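Local coordinates for protein 4-oxalmesaconate hydratase (Pseudomonas putida, PDB 5CGZ) that catalyses the zinc-dependent hydration of 4-carboxy-2-hydroxymuconate (oxalomesaconate enol) to 4-carboxy-4-hydroxy-2-oxoadipate, the third step of gallate degradation, at residues Ala90-Asp93 / Thr94-Leu98; Pro118-Tyr121 / Asp122-Leu125; Ala130-Ala133 / Arg134-Gln138; Pro159-Pro162 / Glu163-Glu166; Gln192-Leu195 / Trp196-Tyr199. All coordinates share one frame; numbering follows the deposited sequence.

Contact 1: residues Ala90-Asp93 / Thr94-Leu98; sequences ADKD and TLFRL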
# COMPACT_ATOMS: atom_id res chain seq x y z
N ALA A 90 -24.44 -13.55 -6.85
CA ALA A 90 -24.32 -14.28 -8.10
C ALA A 90 -23.87 -15.71 -7.86
O ALA A 90 -23.25 -16.01 -6.83
CB ALA A 90 -23.35 -13.57 -9.04
N ASP A 91 -24.18 -16.60 -8.80
CA ASP A 91 -23.67 -17.97 -8.75
C ASP A 91 -23.00 -18.33 -10.08
O ASP A 91 -22.81 -17.45 -10.93
CB ASP A 91 -24.79 -18.96 -8.42
CG ASP A 91 -25.98 -18.83 -9.36
OD1 ASP A 91 -25.81 -18.33 -10.50
OD2 ASP A 91 -27.08 -19.25 -8.96
N LYS A 92 -22.62 -19.60 -10.24
CA LYS A 92 -21.96 -20.04 -11.47
C LYS A 92 -22.79 -19.67 -12.70
O LYS A 92 -22.24 -19.29 -13.73
CB LYS A 92 -21.70 -21.54 -11.46
CG LYS A 92 -20.52 -21.93 -10.61
CD LYS A 92 -19.76 -23.09 -11.23
CE LYS A 92 -20.30 -24.43 -10.78
NZ LYS A 92 -19.42 -25.53 -11.28
N ASP A 93 -24.10 -19.76 -12.57
CA ASP A 93 -24.97 -19.45 -13.70
C ASP A 93 -24.94 -17.99 -14.13
O ASP A 93 -24.98 -17.68 -15.33
CB ASP A 93 -26.39 -19.87 -13.39
CG ASP A 93 -26.82 -21.03 -14.23
OD1 ASP A 93 -26.40 -22.18 -13.92
OD2 ASP A 93 -27.54 -20.79 -15.23
N THR A 94 -24.88 -17.08 -13.16
CA THR A 94 -24.69 -15.66 -13.46
C THR A 94 -23.40 -15.48 -14.23
O THR A 94 -23.35 -14.80 -15.25
CB THR A 94 -24.61 -14.80 -12.18
OG1 THR A 94 -25.61 -15.23 -11.26
CG2 THR A 94 -24.80 -13.33 -12.53
N LEU A 95 -22.36 -16.12 -13.72
CA LEU A 95 -21.03 -16.06 -14.31
C LEU A 95 -21.04 -16.53 -15.77
O LEU A 95 -20.50 -15.86 -16.65
CB LEU A 95 -20.05 -16.89 -13.49
CG LEU A 95 -18.60 -16.88 -13.98
CD1 LEU A 95 -17.99 -15.49 -13.80
CD2 LEU A 95 -17.79 -17.93 -13.24
N PHE A 96 -21.65 -17.68 -16.02
CA PHE A 96 -21.73 -18.21 -17.39
C PHE A 96 -22.60 -17.33 -18.30
O PHE A 96 -22.29 -17.14 -19.48
CB PHE A 96 -22.25 -19.66 -17.37
CG PHE A 96 -21.30 -20.64 -16.73
CD1 PHE A 96 -19.93 -20.57 -16.97
CD2 PHE A 96 -21.76 -21.64 -15.89
CE1 PHE A 96 -19.06 -21.47 -16.40
CE2 PHE A 96 -20.89 -22.55 -15.30
CZ PHE A 96 -19.54 -22.46 -15.56
N ARG A 97 -23.69 -16.79 -17.75
CA ARG A 97 -24.52 -15.82 -18.47
C ARG A 97 -23.65 -14.68 -18.99
O ARG A 97 -23.72 -14.29 -20.15
CB ARG A 97 -25.63 -15.25 -17.56
CG ARG A 97 -26.96 -16.01 -17.53
CD ARG A 97 -28.17 -15.06 -17.77
NE ARG A 97 -28.75 -14.50 -16.54
CZ ARG A 97 -29.72 -13.58 -16.50
NH1 ARG A 97 -30.15 -13.16 -15.33
NH2 ARG A 97 -30.25 -13.08 -17.61
N LEU A 98 -22.82 -14.13 -18.10
CA LEU A 98 -21.97 -13.01 -18.46
C LEU A 98 -20.85 -13.44 -19.43
O LEU A 98 -20.52 -12.70 -20.36
CB LEU A 98 -21.37 -12.35 -17.21
CG LEU A 98 -20.69 -11.00 -17.41
CD1 LEU A 98 -21.61 -10.05 -18.20
CD2 LEU A 98 -20.32 -10.37 -16.06

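Contact 2: residues Pro118-Tyr121 / Asp122-Leu125; sequences PYNY and DHPL. With ZN (zinc ion), chain C.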
# COMPACT_ATOMS: atom_id res chain seq x y z
N PRO A 118 -16.64 0.92 0.19
CA PRO A 118 -17.21 0.80 1.53
C PRO A 118 -18.65 1.33 1.62
O PRO A 118 -19.27 1.21 2.67
CB PRO A 118 -16.25 1.63 2.41
CG PRO A 118 -15.48 2.50 1.46
CD PRO A 118 -15.45 1.80 0.14
N TYR A 119 -19.17 1.89 0.53
CA TYR A 119 -20.54 2.39 0.55
C TYR A 119 -21.53 1.47 -0.17
O TYR A 119 -22.74 1.64 -0.04
CB TYR A 119 -20.59 3.80 -0.04
CG TYR A 119 -19.73 4.72 0.77
CD1 TYR A 119 -20.23 5.35 1.91
CD2 TYR A 119 -18.38 4.92 0.44
CE1 TYR A 119 -19.41 6.18 2.69
CE2 TYR A 119 -17.57 5.75 1.21
CZ TYR A 119 -18.08 6.37 2.33
OH TYR A 119 -17.27 7.19 3.09
N ASN A 120 -21.02 0.47 -0.88
CA ASN A 120 -21.89 -0.37 -1.70
C ASN A 120 -21.24 -1.69 -2.08
O ASN A 120 -20.42 -1.74 -3.00
CB ASN A 120 -22.27 0.39 -2.97
CG ASN A 120 -23.54 -0.13 -3.59
OD1 ASN A 120 -23.71 -1.34 -3.79
ND2 ASN A 120 -24.46 0.78 -3.90
N TYR A 121 -21.63 -2.76 -1.40
CA TYR A 121 -21.04 -4.08 -1.63
C TYR A 121 -21.37 -4.63 -3.02
O TYR A 121 -20.61 -5.44 -3.57
CB TYR A 121 -21.50 -5.07 -0.54
CG TYR A 121 -20.56 -5.11 0.64
CD1 TYR A 121 -20.33 -3.97 1.41
CD2 TYR A 121 -19.89 -6.27 0.99
CE1 TYR A 121 -19.45 -3.99 2.48
CE2 TYR A 121 -19.02 -6.31 2.06
CZ TYR A 121 -18.80 -5.17 2.80
OH TYR A 121 -17.92 -5.20 3.86
N ASP A 122 -22.48 -4.19 -3.61
CA ASP A 122 -22.85 -4.68 -4.94
C ASP A 122 -21.84 -4.26 -6.01
O ASP A 122 -21.65 -4.95 -7.02
CB ASP A 122 -24.24 -4.17 -5.33
CG ASP A 122 -25.35 -4.71 -4.45
OD1 ASP A 122 -25.11 -5.55 -3.55
OD2 ASP A 122 -26.50 -4.28 -4.67
N HIS A 123 -21.19 -3.12 -5.81
CA HIS A 123 -20.35 -2.57 -6.88
C HIS A 123 -19.13 -3.43 -7.17
O HIS A 123 -18.93 -3.82 -8.32
CB HIS A 123 -19.95 -1.13 -6.53
CG HIS A 123 -21.07 -0.16 -6.69
ND1 HIS A 123 -21.01 1.14 -6.21
CD2 HIS A 123 -22.28 -0.28 -7.28
CE1 HIS A 123 -22.14 1.76 -6.49
NE2 HIS A 123 -22.93 0.92 -7.14
N PRO A 124 -18.31 -3.76 -6.15
CA PRO A 124 -17.17 -4.65 -6.43
C PRO A 124 -17.61 -6.03 -6.94
O PRO A 124 -16.90 -6.63 -7.74
CB PRO A 124 -16.46 -4.77 -5.07
CG PRO A 124 -16.87 -3.53 -4.31
CD PRO A 124 -18.30 -3.28 -4.75
N LEU A 125 -18.75 -6.53 -6.48
CA LEU A 125 -19.22 -7.82 -6.97
C LEU A 125 -19.40 -7.77 -8.49
O LEU A 125 -18.99 -8.68 -9.20
CB LEU A 125 -20.53 -8.23 -6.30
CG LEU A 125 -21.17 -9.50 -6.88
CD1 LEU A 125 -20.21 -10.69 -6.82
CD2 LEU A 125 -22.46 -9.82 -6.13
ZN ZN C . -24.86 1.31 -8.06
O HOH W 1 -24.98 3.71 -7.41

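Contact 3: residues Ala130-Ala133 / Arg134-Gln138; sequences AQEA and RIIAQ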
# COMPACT_ATOMS: atom_id res chain seq x y z
N ALA A 130 -17.50 -9.27 -13.85
CA ALA A 130 -16.98 -8.81 -15.14
C ALA A 130 -15.62 -9.42 -15.41
O ALA A 130 -15.36 -9.91 -16.51
CB ALA A 130 -16.91 -7.28 -15.17
N GLN A 131 -14.74 -9.41 -14.41
CA GLN A 131 -13.38 -9.91 -14.63
C GLN A 131 -13.34 -11.43 -14.75
O GLN A 131 -12.66 -11.96 -15.63
CB GLN A 131 -12.45 -9.45 -13.51
CG GLN A 131 -12.10 -7.98 -13.63
CD GLN A 131 -11.03 -7.55 -12.63
OE1 GLN A 131 -10.14 -8.32 -12.28
NE2 GLN A 131 -11.11 -6.30 -12.19
N GLU A 132 -14.05 -12.13 -13.87
CA GLU A 132 -13.98 -13.58 -13.92
C GLU A 132 -14.68 -14.10 -15.19
O GLU A 132 -14.19 -15.03 -15.83
CB GLU A 132 -14.57 -14.24 -12.67
CG GLU A 132 -14.20 -15.74 -12.62
CD GLU A 132 -14.65 -16.46 -11.36
OE1 GLU A 132 -15.48 -15.91 -10.61
OE2 GLU A 132 -14.16 -17.59 -11.12
N ALA A 133 -15.81 -13.50 -15.57
CA ALA A 133 -16.51 -13.92 -16.79
C ALA A 133 -15.62 -13.73 -18.02
O ALA A 133 -15.63 -14.55 -18.95
CB ALA A 133 -17.82 -13.16 -16.96
N ARG A 134 -14.86 -12.64 -18.02
CA ARG A 134 -13.90 -12.38 -19.09
C ARG A 134 -12.89 -13.52 -19.22
O ARG A 134 -12.58 -13.97 -20.34
CB ARG A 134 -13.18 -11.06 -18.81
CG ARG A 134 -12.09 -10.66 -19.79
CD ARG A 134 -11.56 -9.29 -19.35
NE ARG A 134 -10.31 -8.90 -20.00
CZ ARG A 134 -9.10 -9.38 -19.68
NH1 ARG A 134 -8.97 -10.30 -18.73
NH2 ARG A 134 -8.03 -8.93 -20.32
N ILE A 135 -12.37 -13.99 -18.09
CA ILE A 135 -11.39 -15.07 -18.10
C ILE A 135 -12.03 -16.40 -18.53
O ILE A 135 -11.44 -17.15 -19.31
CB ILE A 135 -10.72 -15.22 -16.72
CG1 ILE A 135 -9.89 -13.97 -16.40
CG2 ILE A 135 -9.86 -16.48 -16.68
CD1 ILE A 135 -9.47 -13.85 -14.94
N ILE A 136 -13.24 -16.69 -18.04
CA ILE A 136 -13.96 -17.89 -18.49
C ILE A 136 -14.09 -17.88 -20.01
O ILE A 136 -13.86 -18.89 -20.68
CB ILE A 136 -15.37 -18.01 -17.86
CG1 ILE A 136 -15.29 -18.03 -16.33
CG2 ILE A 136 -16.10 -19.26 -18.41
CD1 ILE A 136 -14.36 -19.09 -15.78
N ALA A 137 -14.43 -16.71 -20.56
CA ALA A 137 -14.64 -16.56 -22.00
C ALA A 137 -13.34 -16.70 -22.80
O ALA A 137 -13.36 -16.91 -24.02
CB ALA A 137 -15.29 -15.21 -22.29
N GLN A 138 -12.20 -16.60 -22.11
CA GLN A 138 -10.90 -16.86 -22.74
C GLN A 138 -10.59 -18.35 -22.88
O GLN A 138 -9.71 -18.74 -23.65
CB GLN A 138 -9.78 -16.21 -21.92
CG GLN A 138 -9.77 -14.68 -21.90
CD GLN A 138 -8.68 -14.16 -20.96
OE1 GLN A 138 -8.34 -14.81 -19.97
NE2 GLN A 138 -8.12 -12.98 -21.28
O HOH W 2 -10.59 -10.37 -16.36

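Contact 4: residues Pro159-Pro162 / Glu163-Glu166; sequences PHQP and EQCE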
# COMPACT_ATOMS: atom_id res chain seq x y z
N PRO A 159 -15.98 5.84 -8.85
CA PRO A 159 -17.01 5.68 -7.81
C PRO A 159 -17.38 7.02 -7.18
O PRO A 159 -16.69 8.03 -7.39
CB PRO A 159 -16.34 4.74 -6.79
CG PRO A 159 -14.88 4.83 -7.04
CD PRO A 159 -14.66 5.35 -8.44
N HIS A 160 -18.47 7.02 -6.43
CA HIS A 160 -19.00 8.25 -5.86
C HIS A 160 -17.98 8.91 -4.93
O HIS A 160 -17.81 10.14 -4.94
CB HIS A 160 -20.30 7.97 -5.10
CG HIS A 160 -21.08 9.20 -4.77
ND1 HIS A 160 -21.67 9.99 -5.73
CD2 HIS A 160 -21.38 9.78 -3.58
CE1 HIS A 160 -22.30 10.99 -5.15
NE2 HIS A 160 -22.14 10.89 -3.84
N GLN A 161 -17.28 8.08 -4.15
CA GLN A 161 -16.25 8.58 -3.24
C GLN A 161 -14.91 7.91 -3.55
O GLN A 161 -14.52 6.91 -2.92
CB GLN A 161 -16.68 8.35 -1.79
CG GLN A 161 -17.91 9.18 -1.46
CD GLN A 161 -18.32 9.11 -0.00
OE1 GLN A 161 -17.63 9.61 0.89
NE2 GLN A 161 -19.47 8.49 0.24
N PRO A 162 -14.20 8.46 -4.55
CA PRO A 162 -13.04 7.76 -5.12
C PRO A 162 -11.94 7.47 -4.10
O PRO A 162 -11.46 6.33 -4.07
CB PRO A 162 -12.55 8.73 -6.22
CG PRO A 162 -13.24 10.03 -5.98
CD PRO A 162 -14.51 9.72 -5.24
N GLU A 163 -11.54 8.44 -3.28
CA GLU A 163 -10.46 8.19 -2.32
C GLU A 163 -10.85 7.14 -1.28
O GLU A 163 -10.02 6.32 -0.91
CB GLU A 163 -10.03 9.47 -1.61
CG GLU A 163 -9.44 10.53 -2.52
CD GLU A 163 -10.48 11.54 -3.00
OE1 GLU A 163 -11.70 11.31 -2.82
OE2 GLU A 163 -10.06 12.56 -3.58
N GLN A 164 -12.11 7.14 -0.82
CA GLN A 164 -12.54 6.15 0.16
C GLN A 164 -12.49 4.76 -0.47
O GLN A 164 -12.34 3.76 0.22
CB GLN A 164 -13.95 6.43 0.70
CG GLN A 164 -14.18 7.87 1.22
CD GLN A 164 -13.14 8.31 2.21
OE1 GLN A 164 -12.55 7.49 2.93
NE2 GLN A 164 -12.89 9.62 2.27
N CYS A 165 -12.63 4.70 -1.79
CA CYS A 165 -12.58 3.43 -2.52
C CYS A 165 -11.16 3.04 -2.92
O CYS A 165 -10.96 2.02 -3.57
CB CYS A 165 -13.46 3.49 -3.77
SG CYS A 165 -15.21 3.70 -3.39
N GLU A 166 -10.18 3.86 -2.55
CA GLU A 166 -8.78 3.64 -2.95
C GLU A 166 -8.64 3.53 -4.47
O GLU A 166 -7.88 2.72 -5.01
CB GLU A 166 -8.22 2.40 -2.26
CG GLU A 166 -8.17 2.57 -0.73
CD GLU A 166 -7.94 1.26 0.01
OE1 GLU A 166 -7.09 0.46 -0.43
OE2 GLU A 166 -8.63 1.03 1.03
O HOH W 3 -15.21 11.00 0.46

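Contact 5: residues Gln192-Leu195 / Trp196-Tyr199; sequences QEHL and WEYY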
# COMPACT_ATOMS: atom_id res chain seq x y z
N GLN A 192 -33.48 12.96 -9.76
CA GLN A 192 -32.17 12.86 -9.13
C GLN A 192 -31.25 14.04 -9.49
O GLN A 192 -30.04 13.88 -9.66
CB GLN A 192 -31.53 11.52 -9.49
CG GLN A 192 -32.45 10.35 -9.11
CD GLN A 192 -31.85 8.98 -9.39
OE1 GLN A 192 -30.82 8.60 -8.82
NE2 GLN A 192 -32.52 8.21 -10.25
N GLU A 193 -31.86 15.22 -9.56
CA GLU A 193 -31.17 16.46 -9.91
C GLU A 193 -29.87 16.74 -9.12
O GLU A 193 -28.93 17.30 -9.67
CB GLU A 193 -32.12 17.65 -9.73
CG GLU A 193 -33.23 17.76 -10.79
CD GLU A 193 -34.41 16.81 -10.56
OE1 GLU A 193 -34.35 15.96 -9.64
OE2 GLU A 193 -35.40 16.92 -11.31
N HIS A 194 -29.83 16.37 -7.84
CA HIS A 194 -28.62 16.56 -7.05
C HIS A 194 -27.47 15.75 -7.61
O HIS A 194 -26.33 16.21 -7.63
CB HIS A 194 -28.85 16.18 -5.58
CG HIS A 194 -29.63 17.21 -4.81
ND1 HIS A 194 -30.05 17.00 -3.52
CD2 HIS A 194 -30.05 18.44 -5.16
CE1 HIS A 194 -30.72 18.07 -3.10
NE2 HIS A 194 -30.73 18.95 -4.07
N LEU A 195 -27.77 14.54 -8.07
CA LEU A 195 -26.77 13.71 -8.72
C LEU A 195 -26.42 14.23 -10.11
O LEU A 195 -25.28 14.08 -10.55
CB LEU A 195 -27.22 12.25 -8.79
CG LEU A 195 -27.22 11.52 -7.45
CD1 LEU A 195 -27.52 10.04 -7.66
CD2 LEU A 195 -25.90 11.72 -6.70
N TRP A 196 -27.38 14.84 -10.81
CA TRP A 196 -27.08 15.48 -12.10
C TRP A 196 -25.97 16.49 -11.89
O TRP A 196 -25.00 16.54 -12.64
CB TRP A 196 -28.28 16.22 -12.69
CG TRP A 196 -29.53 15.43 -12.92
CD1 TRP A 196 -29.74 14.12 -12.64
CD2 TRP A 196 -30.75 15.93 -13.49
NE1 TRP A 196 -31.03 13.76 -13.00
CE2 TRP A 196 -31.66 14.85 -13.52
CE3 TRP A 196 -31.16 17.18 -13.97
CZ2 TRP A 196 -32.96 14.99 -14.01
CZ3 TRP A 196 -32.45 17.31 -14.47
CH2 TRP A 196 -33.33 16.22 -14.48
N GLU A 197 -26.13 17.29 -10.84
CA GLU A 197 -25.19 18.35 -10.51
C GLU A 197 -23.86 17.79 -10.02
O GLU A 197 -22.80 18.30 -10.38
CB GLU A 197 -25.78 19.27 -9.44
CG GLU A 197 -26.92 20.13 -9.95
CD GLU A 197 -27.94 20.47 -8.87
OE1 GLU A 197 -27.61 20.40 -7.66
OE2 GLU A 197 -29.09 20.80 -9.24
N TYR A 198 -23.91 16.74 -9.20
CA TYR A 198 -22.70 16.12 -8.69
C TYR A 198 -21.84 15.59 -9.84
O TYR A 198 -20.64 15.83 -9.88
CB TYR A 198 -23.06 14.99 -7.73
CG TYR A 198 -21.89 14.35 -7.02
CD1 TYR A 198 -21.21 13.26 -7.56
CD2 TYR A 198 -21.47 14.82 -5.77
CE1 TYR A 198 -20.14 12.65 -6.89
CE2 TYR A 198 -20.40 14.23 -5.09
CZ TYR A 198 -19.74 13.14 -5.65
OH TYR A 198 -18.69 12.57 -4.96
N TYR A 199 -22.45 14.89 -10.79
CA TYR A 199 -21.65 14.25 -11.83
C TYR A 199 -21.28 15.23 -12.94
O TYR A 199 -20.30 15.01 -13.65
CB TYR A 199 -22.36 13.00 -12.36
CG TYR A 199 -22.15 11.91 -11.34
CD1 TYR A 199 -20.93 11.26 -11.26
CD2 TYR A 199 -23.12 11.61 -10.40
CE1 TYR A 199 -20.69 10.30 -10.29
CE2 TYR A 199 -22.89 10.64 -9.42
CZ TYR A 199 -21.67 10.00 -9.38
OH TYR A 199 -21.42 9.04 -8.42

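Contact 1: residues Ala90-Asp93 / Thr94-Leu98
D91 and T94 meet through two short side chains whose first torsions face them toward each other. In D91, CG lies between the backbone N and the carbonyl carbon (chi1 54°), which swings the carboxylate over the start of the helix. In T94, OG1 stands beside its own backbone N and opposite the carbonyl carbon (chi1 -43°), which points the hydroxyl back at D91 N. The result is a capping box. T94 N donates to D91 OD1 at 3.1 Å and meets that oxygen nearly along its C-O bond. In return D91 N donates to T94 OG1 at 3.2 Å, with an N-H...O angle of 162°. The two side chains cross at about a right angle. D91 is the N-cap, and the box gives T94 N, in the first turn, an acceptor that no preceding helical carbonyl supplies. The carboxylate would also suit the positive end of the helix dipole. A90 CB packs 3.6 Å from T94 CB. A valine in place of T94 would probably leave D91 N without its acceptor and reduce the box to a single bond. The regular helix follows at once, with L95 N bonded to D91 O at 3.1 Å and F96 N to K92 O at 2.9 Å. The F96 ring lies obliquely by that same K92 carbonyl. This is the N-terminal turn of helix 92-105. L95 and L98 face helix 122-138, where they pack on A133. T94 and R97 touch I83 in the preceding loop, and K92, L95 and F96 pack on P87 of a neighbouring subunit.

Contact 2: residues Pro118-Tyr121 / Asp122-Leu125
N120 and H123 are joined through the backbone by H123 N donating to N120 O at 3.2 Å, with the donor well above the carbonyl plane, as the loop turns into helix 122-138. The side chains of the same two residues stack. A chi1 of -158° swings N120 CG to the far side from the backbone N and lays the amide over one face of the H123 imidazole. The two planes are only 12° apart, and N120 CG sits 3.6 Å above the ring, over its centre. N120 CB makes a CH-pi contact, 3.8 Å from the ring centroid. The other end of the amide turns to the helix start, where D122 N donates weakly to N120 OD1 at 3.1 Å. This places the asparagine as a cap just ahead of the first turn. The stack lies in the metal site of this PIG-L (MshB deacetylase) family enzyme. H123 NE2 binds the zinc ion at 2.2 Å, and H10, D13 and E44 are the other protein ligands. Water 1 is also on the metal, at 2.5 Å from the zinc ion. A second shell probably holds the ligands in place. H123 ND1 is hydrogen-bonded to D117 OD2, gripping the ring at both nitrogens. D122 OD2 is hydrogen-bonded to H10 NE2, and D122 OD1 to M88 N. P124 CD packs 3.2 Å from N120 O.

Contact 3: residues Ala130-Ala133 / Arg134-Gln138
R134 and Q131 are linked by a water on one side of an alpha-helix, the C-terminal part of helix 122-138. With chi1 at 177°, R134 stretches straight off the helix, and the chain runs extended from CG to NE. The guanidinium is thus carried well away from the helix backbone. Water 2 bridges the guanidinium to the main chain: it accepts from R134 NH1 at 2.9 Å and donates to Q131 O at 2.7 Å. Q131 O also receives I135 N, so this carbonyl takes two donors. R134 NE is hydrogen-bonded to P152 O, which anchors the arginine at a second point. The side chains of Q131 and E132 set off away from the next turn. E132 reaches a neighbouring subunit, where OE1 forms a salt bridge with R89. I135 and I136 both have CG1 beside the backbone N, which lays each CG1 over a carbonyl of the preceding turn. I135 CG1 lies 3.5 Å from Q131 O. On the helix 92-105 side, Y102 packs on R134 and A137. The main-chain bonds are regular, and the one from I136 N to E132 O is 2.9 Å long. I136 CG1 rests close to the same oxygen, 3.2 Å from E132 O.

Contact 4: residues Pro159-Pro162 / Glu163-Glu166
A tight turn in the loop between strands 154-157 and 171-174 brings Q161 and P162 against Q164 and C165. E163 to E166 form a type I beta turn, closed by E166 N donating to E163 O at 3.0 Å. A bond from within the turn reaches back: C165 N donates to Q161 O at 3.1 Å, nearly along the carbonyl bond. A weak second bond runs from C165 N to P162 O. The thiol side chain folds back over the loop: SG is opposite its carbonyl carbon (chi1 -64°) and packs 3.7 Å from P159 CB. The amides of Q161 and Q164 cross with their planes 68° apart. Their aliphatic parts touch, with Q161 CB 3.9 Å from Q164 CG. Water 3 spans their ends, donating to Q161 OE1 at 2.8 Å and accepting from Q164 NE2 at 3.3 Å. The P162 ring and E163 lie side by side and point the same way, with P162 CG 3.7 Å from E163 OE1. These buried polar ends also serve the hexamer. In one neighbouring subunit, E163 meets R206 in a salt bridge, Q161 OE1 bonds to N213, and Q164 OE1 bonds to R168. Within the chain, the loop lies beside helix 193-212, with H160 on L195 and P162 on R206, while P159 packs on S114 in the loop after strand 110-112.

Contact 5: residues Gln192-Leu195 / Trp196-Tyr199
E193 and W196 lie side by side along the first turn of a helix, with Q192 as its N-cap residue. W196 CG stands beside its backbone N (chi1 -57°), which folds the indole back toward the turn before it. One face of the ring then receives E193 CA in a CH-pi contact, 3.6 Å from the centroid of the five-membered ring. The E193 chain bends at chi2 (79°) and follows the indole. Its CG sits 3.8 Å from W196 CZ3, and the carboxylate stacks over the six-membered ring at 29° to it. The pyrrole side reaches the main chain, with W196 CD1 3.0 Å from Q192 O. W196 NE1 is hydrogen-bonded to M189 O. A leucine at W196 would probably leave M189 O without this donor and E193 without the flat surface it lies on. On another side of the helix, L195 and Y199 also run alongside each other, L195 CD2 being 4.2 Å from Y199 CE2. The Y199 ring turns its edge to L195 O, with CD2 3.3 Å from that oxygen. The Y198 ring stacks on H160. Y199 OH is bonded to R17 and to H160. The turn opens helix 193-212. W16 of helix 13-27 packs on Q192, L195 and W196, and Y183 and I186 of helix 179-186 also touch the indole.

The five contacts follow one another along the chain without overlap. Contacts 1 and 3 have centres about 10 Å apart, where helices 92-105 and 122-138 pack together. Both also touch one neighbouring subunit. Contact 2 opens helix 122-138 at the zinc, and contact 3 lies near its far end, about 19 Å away between centres. Contacts 2 and 4 have centres about 11 Å apart and touch, P118 packing against Q164. Contact 4 also touches contact 5, where H160 is hydrogen-bonded to Y198 and Y199. Contact 5 lies about 33 Å between centres from contacts 1 and 3, across the chain's centre. Contacts 2, 4 and 5 meet other subunits too, and interfaces of the hexamer thus come close to the zinc site.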